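Side-chain contact in DNA processing protein DprA (Streptococcus pneumoniae, PDB 3UQZ), which binds single-stranded DNA cooperatively, shields it from nucleases and helps load RecA onto it during natural transformation: residues Q33-L37 and G38-D42. Residues are numbered along the deposited sequence; the frame is centred on the assembly and turned at random.
Sequences QELLL and GDIAD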
loop_
_atom_site.group_PDB
_atom_site.type_symbol
_atom_site.label_atom_id
_atom_site.label_comp_id
_atom_site.label_asym_id
_atom_site.label_seq_id
_atom_site.Cartn_x
_atom_site.Cartn_y
_atom_site.Cartn_z
ATOM N N GLN A 33 12.207 -17.964 44.305
ATOM C CA GLN A 33 13.195 -18.633 43.445
ATOM C C GLN A 33 14.116 -19.615 44.192
ATOM O O GLN A 33 15.246 -19.866 43.777
ATOM C CB GLN A 33 13.960 -17.634 42.533
ATOM C CG GLN A 33 13.084 -16.786 41.594
ATOM C CD GLN A 33 12.176 -17.574 40.674
ATOM O OE1 GLN A 33 12.437 -18.731 40.313
ATOM N NE2 GLN A 33 11.072 -16.958 40.279
ATOM N N GLU A 34 13.594 -20.187 45.285
ATOM C CA GLU A 34 14.260 -21.152 46.159
ATOM C C GLU A 34 13.633 -22.510 45.856
ATOM O O GLU A 34 12.539 -22.813 46.337
ATOM C CB GLU A 34 14.061 -20.741 47.630
ATOM C CG GLU A 34 15.126 -21.265 48.570
ATOM C CD GLU A 34 16.399 -20.442 48.645
ATOM O OE1 GLU A 34 16.306 -19.207 48.834
ATOM O OE2 GLU A 34 17.495 -21.048 48.579
ATOM N N LEU A 35 14.288 -23.280 44.975
ATOM C CA LEU A 35 13.826 -24.591 44.494
ATOM C C LEU A 35 14.961 -25.593 44.534
ATOM O O LEU A 35 16.101 -25.202 44.313
ATOM C CB LEU A 35 13.344 -24.471 43.022
ATOM C CG LEU A 35 12.079 -23.651 42.739
ATOM C CD1 LEU A 35 11.944 -23.361 41.265
ATOM C CD2 LEU A 35 10.839 -24.369 43.212
ATOM N N LEU A 36 14.688 -26.872 44.822
ATOM C CA LEU A 36 15.800 -27.808 44.731
ATOM C C LEU A 36 15.911 -28.434 43.347
ATOM O O LEU A 36 14.912 -28.517 42.637
ATOM C CB LEU A 36 16.036 -28.765 45.916
ATOM C CG LEU A 36 14.899 -29.512 46.586
ATOM C CD1 LEU A 36 14.297 -30.537 45.666
ATOM C CD2 LEU A 36 15.432 -30.245 47.780
ATOM N N LEU A 37 17.128 -28.813 42.948
ATOM C CA LEU A 37 17.470 -29.316 41.617
ATOM C C LEU A 37 16.552 -30.363 41.016
ATOM O O LEU A 37 16.275 -30.300 39.816
ATOM C CB LEU A 37 18.938 -29.734 41.552
ATOM C CG LEU A 37 19.588 -29.819 40.171
ATOM C CD1 LEU A 37 19.606 -28.466 39.453
ATOM C CD2 LEU A 37 20.987 -30.302 40.298
ATOM N N GLY A 38 16.067 -31.284 41.849
ATOM C CA GLY A 38 15.130 -32.326 41.446
ATOM C C GLY A 38 13.799 -31.752 41.012
ATOM O O GLY A 38 13.173 -32.279 40.091
ATOM N N ASP A 39 13.374 -30.651 41.656
ATOM C CA ASP A 39 12.140 -29.941 41.317
ATOM C C ASP A 39 12.327 -29.137 40.031
ATOM O O ASP A 39 11.457 -29.184 39.165
ATOM C CB ASP A 39 11.680 -29.037 42.469
ATOM C CG ASP A 39 11.178 -29.796 43.686
ATOM O OD1 ASP A 39 10.491 -30.837 43.502
ATOM O OD2 ASP A 39 11.415 -29.321 44.819
ATOM N N ILE A 40 13.484 -28.450 39.880
ATOM C CA ILE A 40 13.819 -27.696 38.668
ATOM C C ILE A 40 13.730 -28.640 37.461
ATOM O O ILE A 40 13.058 -28.303 36.486
ATOM C CB ILE A 40 15.193 -26.971 38.779
ATOM C CG1 ILE A 40 15.150 -25.845 39.837
ATOM C CG2 ILE A 40 15.666 -26.437 37.408
ATOM C CD1 ILE A 40 16.516 -25.221 40.221
ATOM N N ALA A 41 14.330 -29.849 37.571
ATOM C CA ALA A 41 14.328 -30.884 36.528
ATOM C C ALA A 41 12.912 -31.317 36.163
ATOM O O ALA A 41 12.611 -31.548 34.988
ATOM C CB ALA A 41 15.130 -32.089 36.989
ATOM N N ASP A 42 12.047 -31.409 37.181
ATOM C CA ASP A 42 10.658 -31.828 37.068
ATOM C C ASP A 42 9.801 -30.740 36.390
ATOM O O ASP A 42 9.271 -30.984 35.302
ATOM C CB ASP A 42 10.153 -32.206 38.479
ATOM C CG ASP A 42 8.824 -32.911 38.592
ATOM O OD1 ASP A 42 8.492 -33.705 37.685
ATOM O OD2 ASP A 42 8.148 -32.731 39.635
#
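The carbonyl oxygen of L36 is gripped by two backbone amides of the helix that follows it. One comes from I40, whose N lies 3.1 Å from L36 O with an N-H...O angle of 160° and is tilted slightly from the carbonyl plane, the geometry of a regular i to i+4 bond. The other comes from D39, whose N lies 2.8 Å from L36 O; here the angle falls to 131° and the donor stands well above the plane, so this i to i+3 bond is bent. The i to i+4 pattern carries on one residue later, with A41 N bonding to L37 O at 3.0 Å.

L36 occupies the N-cap position. Its side chain starts away from the helix, but CD1 returns to the carboxylate of D39, and the two side chains run obliquely across one another. CD1 of L36 lies beside OD2 of D39 (3.2 Å), an apolar neighbour and not a bonding partner; at this resolution the closeness should not be pressed. The carboxylate, near the helix N-terminus, would probably be favoured by the positive end of the helix dipole.

On the inner side, L35 CB packs against I40 CG1 at 3.9 Å. The CG1 branch of I40 is anti to its carbonyl carbon (chi1 -67°), which turns it back toward the incoming loop. Both residues also touch V24 of helix 18-28, whereas L37, with CG anti to its backbone N, reaches M53, Y56 and F57 of helix 49-58. I40 thus ties helix 37-43 to helix 18-28, while L37, and A41 through F52, tie it to helix 49-58. Together, the doubly bonded N-cap carbonyl and the apolar pair that spans it form a hydrophobic staple across a helix N-terminus, L35 at N' against I40 at N4, in the sterile alpha motif domain of DprA.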